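PDB 3HDV: response regulator from Pseudomonas putida, which probably acts as a phosphorylation-dependent switch in two-component signalling, its receiver domain accepting a phosphoryl group from a partner histidine kinase. Local coordinates for residues P8-V13 against I53-T58; T58-Q63 against V86-T91. All blocks are in the same frame, centred on the assembly; numbering follows the deposited sequence.

Overall arrangement
Both contacts belong to one receiver domain with the CheY-like fold, a parallel five-stranded sheet with helices on its two faces. They follow one another along the chain and share Thr-58, with their centres about 15 Å apart. Contact 1 pairs strands 9-13 and 53-58 in the middle of the sheet. Contact 2 starts at the end of strand 53-58, where it meets its other neighbour, strand 83-88, and continues into the loops beyond. Val-13 and Asp-59 join the two through a probable backbone hydrogen bond, and Val-13 packs on Met-62. The buried strands of contact 1 thus lead directly to the predicted phosphorylation site, Asp-59, in contact 2.

Contact 1: residues P8-V13 against I53-T58; sequences PLVLVV and IGLMIT
Leu-11 and Val-13 of strand 9-13 pack against the selenomethionine at position 56 on the neighbouring strand 53-58. The side chain of Met-56 lies alongside that of Leu-11, pointing the same way, with CG 3.8 Å from Leu-11 CD2. Val-13 reaches it obliquely with its CG2 branch, which stands beside the backbone N and comes within 3.7 Å of Met-56 CG. The Met-56 chain runs extended out to SE (chi1 -171°, chi2 -174°), which rests against both Leu-11 CD2 and Val-13 CG2; only the terminal CE is turned aside, by chi3 of 75°. Further along, Val-13 CB rests 3.7 Å from Thr-58 OG1, a hydroxyl that is itself bonded to the backbone O of Asp-59. At the start of the pair, Ile-53 turns CG1 to Leu-9 CD2 and CG2 to Leu-11 CB. The other face of the sheet is more lightly joined: Val-10 CG1 meets the Ile-57 CD1 tip at 3.7 Å, and Leu-55 approaches Val-10 less closely.

A parallel ladder sets this register. Leu-11 gives its N to Leu-55 O (2.9 Å) and its O receives Ile-57 N (2.9 Å); Val-13 N then reaches Ile-57 O at 2.7 Å. Gly-54 N closes the early end on Leu-9 O.

Outside the pair, helices 40-49 and 67-75 cover the Leu-11, Val-13 and Met-56 face, through Tyr-46, Ala-43, Leu-70 and Ile-74. Helix 17-29 covers the other face, with Leu-23 and Leu-27 against Val-10, Val-12 and Ile-57. Such two-sided cover is the three-layer alpha/beta/alpha sandwich of receiver domains. With mostly apolar side chains on both faces, polar bonding between these strands is carried by backbone amides, whose ladder satisfies buried N-H and C=O groups within an apolar core.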
ATOM      1  N   PRO B   8       1.566  13.117  15.027  1.00 41.71           N
ATOM      2  CA  PRO B   8       1.558  11.642  15.028  1.00 40.51           C
ATOM      3  C   PRO B   8       2.496  11.057  13.942  1.00 37.63           C
ATOM      4  O   PRO B   8       2.589  11.609  12.852  1.00 37.50           O
ATOM      5  CB  PRO B   8       0.081  11.281  14.706  1.00 40.50           C
ATOM      6  CG  PRO B   8      -0.711  12.521  15.014  1.00 41.39           C
ATOM      7  CD  PRO B   8       0.224  13.681  14.749  1.00 41.80           C
ATOM      8  N   LEU B   9       3.205   9.989  14.305  1.00 36.00           N
ATOM      9  CA  LEU B   9       3.953   9.151  13.373  1.00 32.83           C
ATOM     10  C   LEU B   9       3.649   7.638  13.607  1.00 32.71           C
ATOM     11  O   LEU B   9       3.780   7.149  14.738  1.00 33.40           O
ATOM     12  CB  LEU B   9       5.451   9.446  13.502  1.00 33.16           C
ATOM     13  CG  LEU B   9       6.455   8.686  12.634  1.00 32.87           C
ATOM     14  CD1 LEU B   9       6.122   9.024  11.157  1.00 27.83           C
ATOM     15  CD2 LEU B   9       7.860   9.157  13.027  1.00 31.06           C
ATOM     16  N   VAL B  10       3.269   6.913  12.529  1.00 30.69           N
ATOM     17  CA  VAL B  10       2.958   5.458  12.587  1.00 29.21           C
ATOM     18  C   VAL B  10       4.112   4.699  11.977  1.00 27.51           C
ATOM     19  O   VAL B  10       4.558   5.080  10.931  1.00 27.97           O
ATOM     20  CB  VAL B  10       1.591   5.120  11.840  1.00 29.01           C
ATOM     21  CG1 VAL B  10       1.249   3.599  11.881  1.00 24.81           C
ATOM     22  CG2 VAL B  10       0.424   5.898  12.512  1.00 26.77           C
ATOM     23  N   LEU B  11       4.627   3.665  12.651  1.00 26.38           N
ATOM     24  CA  LEU B  11       5.624   2.790  12.025  1.00 25.40           C
ATOM     25  C   LEU B  11       4.905   1.553  11.450  1.00 25.03           C
ATOM     26  O   LEU B  11       4.277   0.795  12.171  1.00 24.35           O
ATOM     27  CB  LEU B  11       6.599   2.282  13.063  1.00 25.61           C
ATOM     28  CG  LEU B  11       7.644   1.237  12.638  1.00 24.82           C
ATOM     29  CD1 LEU B  11       8.651   1.828  11.641  1.00 25.29           C
ATOM     30  CD2 LEU B  11       8.362   0.742  13.939  1.00 24.70           C
ATOM     31  N   VAL B  12       5.060   1.315  10.169  1.00 25.64           N
ATOM     32  CA  VAL B  12       4.443   0.129   9.548  1.00 25.65           C
ATOM     33  C   VAL B  12       5.520  -0.928   9.320  1.00 26.72           C
ATOM     34  O   VAL B  12       6.460  -0.698   8.571  1.00 27.41           O
ATOM     35  CB  VAL B  12       3.834   0.495   8.184  1.00 25.30           C
ATOM     36  CG1 VAL B  12       3.290  -0.795   7.469  1.00 24.97           C
ATOM     37  CG2 VAL B  12       2.682   1.543   8.371  1.00 22.75           C
ATOM     38  N   VAL B  13       5.362  -2.098   9.917  1.00 26.67           N
ATOM     39  CA  VAL B  13       6.387  -3.123   9.804  1.00 25.86           C
ATOM     40  C   VAL B  13       5.838  -4.287   8.960  1.00 26.04           C
ATOM     41  O   VAL B  13       4.845  -4.899   9.329  1.00 24.86           O
ATOM     42  CB  VAL B  13       6.774  -3.652  11.215  1.00 24.77           C
ATOM     43  CG1 VAL B  13       7.860  -4.749  11.165  1.00 22.33           C
ATOM     44  CG2 VAL B  13       7.088  -2.467  12.154  1.00 24.50           C
ATOM     45  N   ILE B  53       7.581   8.170  16.858  1.00 33.80           N
ATOM     46  CA  ILE B  53       6.667   7.037  16.591  1.00 33.11           C
ATOM     47  C   ILE B  53       5.724   6.824  17.788  1.00 34.13           C
ATOM     48  O   ILE B  53       6.167   6.533  18.900  1.00 35.94           O
ATOM     49  CB  ILE B  53       7.434   5.747  16.240  1.00 32.54           C
ATOM     50  CG1 ILE B  53       8.272   5.983  14.962  1.00 29.82           C
ATOM     51  CG2 ILE B  53       6.462   4.511  16.185  1.00 28.05           C
ATOM     52  CD1 ILE B  53       9.310   4.877  14.759  1.00 28.76           C
ATOM     53  N   GLY B  54       4.417   6.986  17.583  1.00 33.97           N
ATOM     54  CA  GLY B  54       3.475   6.720  18.692  1.00 33.42           C
ATOM     55  C   GLY B  54       2.643   5.466  18.525  1.00 34.17           C
ATOM     56  O   GLY B  54       1.879   5.088  19.443  1.00 34.07           O
ATOM     57  N   LEU B  55       2.788   4.804  17.368  1.00 32.87           N
ATOM     58  CA  LEU B  55       1.999   3.585  17.101  1.00 32.74           C
ATOM     59  C   LEU B  55       2.741   2.717  16.100  1.00 30.94           C
ATOM     60  O   LEU B  55       3.334   3.221  15.172  1.00 29.27           O
ATOM     61  CB  LEU B  55       0.571   3.945  16.563  1.00 32.38           C
ATOM     62  CG  LEU B  55      -0.408   2.894  16.006  1.00 33.73           C
ATOM     63  CD1 LEU B  55      -0.879   1.934  17.083  1.00 37.38           C
ATOM     64  CD2 LEU B  55      -1.626   3.583  15.469  1.00 36.02           C
HETATM   65  N   MSE B  56       2.676   1.402  16.283  1.00 30.36           N
HETATM   66  CA  MSE B  56       3.258   0.520  15.284  1.00 30.23           C
HETATM   67  C   MSE B  56       2.187  -0.462  14.778  1.00 27.90           C
HETATM   68  O   MSE B  56       1.458  -1.050  15.574  1.00 26.82           O
HETATM   69  CB  MSE B  56       4.385  -0.264  15.923  1.00 27.95           C
HETATM   70  CG  MSE B  56       5.199  -1.062  14.957  1.00 30.36           C
HETATM   71 SE   MSE B  56       6.502  -2.181  15.924  1.00 39.95          SE
HETATM   72  CE  MSE B  56       5.325  -3.594  16.629  1.00 27.14           C
ATOM     73  N   ILE B  57       2.153  -0.634  13.470  1.00 26.60           N
ATOM     74  CA  ILE B  57       1.352  -1.665  12.813  1.00 28.27           C
ATOM     75  C   ILE B  57       2.296  -2.746  12.307  1.00 27.56           C
ATOM     76  O   ILE B  57       3.238  -2.441  11.597  1.00 28.95           O
ATOM     77  CB  ILE B  57       0.535  -1.112  11.613  1.00 27.23           C
ATOM     78  CG1 ILE B  57      -0.444  -0.042  12.136  1.00 28.75           C
ATOM     79  CG2 ILE B  57      -0.221  -2.300  10.862  1.00 27.50           C
ATOM     80  CD1 ILE B  57      -1.041   0.765  11.047  1.00 29.58           C
ATOM     81  N   THR B  58       2.040  -3.992  12.679  1.00 27.19           N
ATOM     82  CA  THR B  58       2.885  -5.086  12.250  1.00 26.96           C
ATOM     83  C   THR B  58       2.155  -6.337  11.757  1.00 26.52           C
ATOM     84  O   THR B  58       1.067  -6.669  12.228  1.00 25.63           O
ATOM     85  CB  THR B  58       3.923  -5.485  13.359  1.00 27.57           C
ATOM     86  OG1 THR B  58       4.888  -6.384  12.799  1.00 25.85           O
ATOM     87  CG2 THR B  58       3.242  -6.192  14.521  1.00 26.51           C
TER

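Contact 2: residues T58-Q63 against V86-T91; sequences TDLRMQ and VVSGDT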
ATOM      1  N   THR B  58       2.040  -3.992  12.679  1.00 27.19           N
ATOM      2  CA  THR B  58       2.885  -5.086  12.250  1.00 26.96           C
ATOM      3  C   THR B  58       2.155  -6.337  11.757  1.00 26.52           C
ATOM      4  O   THR B  58       1.067  -6.669  12.228  1.00 25.63           O
ATOM      5  CB  THR B  58       3.923  -5.485  13.359  1.00 27.57           C
ATOM      6  OG1 THR B  58       4.888  -6.384  12.799  1.00 25.85           O
ATOM      7  CG2 THR B  58       3.242  -6.192  14.521  1.00 26.51           C
ATOM      8  N   ASP B  59       2.758  -7.006  10.772  1.00 28.23           N
ATOM      9  CA  ASP B  59       2.380  -8.407  10.412  1.00 28.87           C
ATOM     10  C   ASP B  59       3.037  -9.332  11.449  1.00 30.57           C
ATOM     11  O   ASP B  59       3.969  -8.917  12.185  1.00 30.93           O
ATOM     12  CB  ASP B  59       2.818  -8.739   8.962  1.00 28.98           C
ATOM     13  CG  ASP B  59       2.027  -9.921   8.335  1.00 30.19           C
ATOM     14  OD1 ASP B  59       1.402 -10.753   9.050  1.00 28.95           O
ATOM     15  OD2 ASP B  59       2.059 -10.047   7.115  1.00 31.20           O
ATOM     16  N   LEU B  60       2.528 -10.560  11.553  1.00 30.79           N
ATOM     17  CA  LEU B  60       3.085 -11.601  12.380  1.00 31.64           C
ATOM     18  C   LEU B  60       4.023 -12.476  11.541  1.00 32.62           C
ATOM     19  O   LEU B  60       5.031 -12.956  12.017  1.00 32.26           O
ATOM     20  CB  LEU B  60       1.942 -12.445  12.949  1.00 31.41           C
ATOM     21  CG  LEU B  60       1.109 -11.743  14.047  1.00 30.87           C
ATOM     22  CD1 LEU B  60       0.161 -12.797  14.584  1.00 32.70           C
ATOM     23  CD2 LEU B  60       1.959 -11.114  15.209  1.00 30.35           C
ATOM     24  N   ARG B  61       3.661 -12.640  10.277  1.00 33.60           N
ATOM     25  CA  ARG B  61       4.325 -13.503   9.320  1.00 35.44           C
ATOM     26  C   ARG B  61       5.503 -12.761   8.633  1.00 35.14           C
ATOM     27  O   ARG B  61       5.341 -12.097   7.612  1.00 35.83           O
ATOM     28  CB  ARG B  61       3.230 -13.874   8.328  1.00 36.23           C
ATOM     29  CG  ARG B  61       3.074 -15.334   7.984  1.00 40.69           C
ATOM     30  CD  ARG B  61       2.704 -16.345   9.076  1.00 38.76           C
ATOM     31  NE  ARG B  61       3.568 -16.403  10.262  1.00 32.59           N
ATOM     32  CZ  ARG B  61       3.070 -16.353  11.488  1.00 30.49           C
ATOM     33  NH1 ARG B  61       1.738 -16.235  11.655  1.00 24.82           N
ATOM     34  NH2 ARG B  61       3.861 -16.407  12.525  1.00 28.48           N
HETATM   35  N   MSE B  62       6.677 -12.835   9.220  1.00 36.32           N
HETATM   36  CA  MSE B  62       7.826 -12.124   8.675  1.00 38.94           C
HETATM   37  C   MSE B  62       9.073 -12.941   8.848  1.00 38.07           C
HETATM   38  O   MSE B  62       9.178 -13.691   9.798  1.00 36.68           O
HETATM   39  CB  MSE B  62       8.016 -10.763   9.342  1.00 37.28           C
HETATM   40  CG  MSE B  62       6.805  -9.812   9.158  1.00 38.55           C
HETATM   41 SE   MSE B  62       7.211  -8.001   9.916  1.00 47.68          SE
HETATM   42  CE  MSE B  62       7.613  -8.529  11.787  1.00 27.98           C
ATOM     43  N   GLN B  63       9.990 -12.776   7.891  1.00 39.44           N
ATOM     44  CA  GLN B  63      11.299 -13.424   7.913  1.00 42.00           C
ATOM     45  C   GLN B  63      12.356 -12.335   7.893  1.00 41.54           C
ATOM     46  O   GLN B  63      12.226 -11.403   7.112  1.00 42.05           O
ATOM     47  CB  GLN B  63      11.493 -14.325   6.676  1.00 41.40           C
ATOM     48  CG  GLN B  63      10.483 -15.485   6.518  1.00 46.43           C
ATOM     49  CD  GLN B  63      10.608 -16.608   7.572  1.00 53.05           C
ATOM     50  OE1 GLN B  63      11.287 -16.456   8.596  1.00 56.33           O
ATOM     51  NE2 GLN B  63       9.950 -17.753   7.310  1.00 53.03           N
ATOM     52  N   VAL B  86      -1.861  -5.307  15.380  1.00 25.72           N
ATOM     53  CA  VAL B  86      -1.425  -6.445  14.546  1.00 24.43           C
ATOM     54  C   VAL B  86      -2.369  -6.528  13.344  1.00 24.89           C
ATOM     55  O   VAL B  86      -3.604  -6.510  13.514  1.00 24.41           O
ATOM     56  CB  VAL B  86      -1.408  -7.723  15.363  1.00 24.95           C
ATOM     57  CG1 VAL B  86      -1.251  -9.001  14.450  1.00 23.67           C
ATOM     58  CG2 VAL B  86      -0.199  -7.628  16.420  1.00 24.45           C
ATOM     59  N   VAL B  87      -1.780  -6.544  12.156  1.00 25.09           N
ATOM     60  CA  VAL B  87      -2.499  -6.896  10.913  1.00 26.45           C
ATOM     61  C   VAL B  87      -1.861  -8.141  10.301  1.00 27.70           C
ATOM     62  O   VAL B  87      -0.823  -8.049   9.647  1.00 27.21           O
ATOM     63  CB  VAL B  87      -2.616  -5.696   9.953  1.00 27.15           C
ATOM     64  CG1 VAL B  87      -3.451  -6.083   8.699  1.00 28.49           C
ATOM     65  CG2 VAL B  87      -3.342  -4.482  10.699  1.00 23.53           C
ATOM     66  N   SER B  88      -2.511  -9.303  10.472  1.00 27.49           N
ATOM     67  CA  SER B  88      -1.843 -10.577  10.203  1.00 29.99           C
ATOM     68  C   SER B  88      -2.275 -11.376   8.977  1.00 31.40           C
ATOM     69  O   SER B  88      -3.494 -11.508   8.687  1.00 29.83           O
ATOM     70  CB  SER B  88      -2.051 -11.470  11.412  1.00 30.84           C
ATOM     71  OG  SER B  88      -1.284 -12.632  11.283  1.00 34.62           O
ATOM     72  N   GLY B  89      -1.273 -11.945   8.291  1.00 32.42           N
ATOM     73  CA  GLY B  89      -1.504 -13.063   7.378  1.00 35.66           C
ATOM     74  C   GLY B  89      -1.888 -14.333   8.134  1.00 36.61           C
ATOM     75  O   GLY B  89      -2.340 -14.260   9.271  1.00 37.36           O
ATOM     76  N   ASP B  90      -1.684 -15.499   7.528  1.00 37.39           N
ATOM     77  CA  ASP B  90      -2.025 -16.795   8.164  1.00 38.39           C
ATOM     78  C   ASP B  90      -1.529 -16.908   9.610  1.00 37.54           C
ATOM     79  O   ASP B  90      -0.331 -16.687   9.904  1.00 37.70           O
ATOM     80  CB  ASP B  90      -1.430 -17.975   7.365  1.00 40.12           C
ATOM     81  CG  ASP B  90      -1.992 -18.082   5.923  1.00 44.48           C
ATOM     82  OD1 ASP B  90      -3.047 -17.448   5.578  1.00 49.30           O
ATOM     83  OD2 ASP B  90      -1.338 -18.798   5.120  1.00 51.55           O
ATOM     84  N   THR B  91      -2.441 -17.236  10.511  1.00 35.07           N
ATOM     85  CA  THR B  91      -2.096 -17.329  11.927  1.00 34.45           C
ATOM     86  C   THR B  91      -3.044 -18.405  12.490  1.00 34.77           C
ATOM     87  O   THR B  91      -3.609 -19.174  11.708  1.00 36.25           O
ATOM     88  CB  THR B  91      -2.205 -15.932  12.660  1.00 33.22           C
ATOM     89  OG1 THR B  91      -2.017 -16.095  14.081  1.00 32.26           O
ATOM     90  CG2 THR B  91      -3.578 -15.251  12.434  1.00 33.89           C
TER
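The phosphoacceptor region of a CheY-like receiver domain is formed here, where the loop after strand 53-58 meets the end of strand 83-88. Asp-59, the predicted site of aspartyl phosphorylation, is unmodified in this structure. Its OD1 is gripped by three backbone amides. Gly-89 N crosses from the facing loop to the syn side of the oxygen at 3.0 Å, with a nearly straight N-H bond (167°). Leu-60 N comes to the anti side at 2.8 Å in a bent bond (130°), while Arg-61 N approaches from above the carboxylate plane at 3.2 Å and completes an Asx turn. With CG anti to its backbone N (chi1 -158°), the carboxylate reaches across to the Gly-89 amide. Three donors from different directions hold OD1 in place and limit turning of the carboxylate.

The strands stay paired up to this point: Val-87 N bonds to Thr-58 O at 2.9 Å, tilted from the carbonyl plane. Next in the loop, Leu-60 crosses Val-86 at about a right angle, its CG 3.6 Å from Val-86 CG1, and its CB and CD1 lie against Ser-88 OG. That hydroxyl bonds to Gly-89 O; Ser-88 occupies the place of the conserved serine or threonine of receiver domains, which in relatives responds to phosphorylation. Phe-107 and Val-99, from strand 106-109 and helix 93-101, pack around Leu-60 and Val-86.

Arg-61 is exposed, and its chain bends at the second and third torsions and turns the edge of its guanidinium to the loop. Its NH1 forms a salt bridge with Glu-95 OE1, an oxygen that takes a hydrogen bond with Thr-91 OG1 as well. Within the pair, NH1 meets Asp-90 O at 2.7 Å, in the carbonyl plane and close to the guanidinium plane.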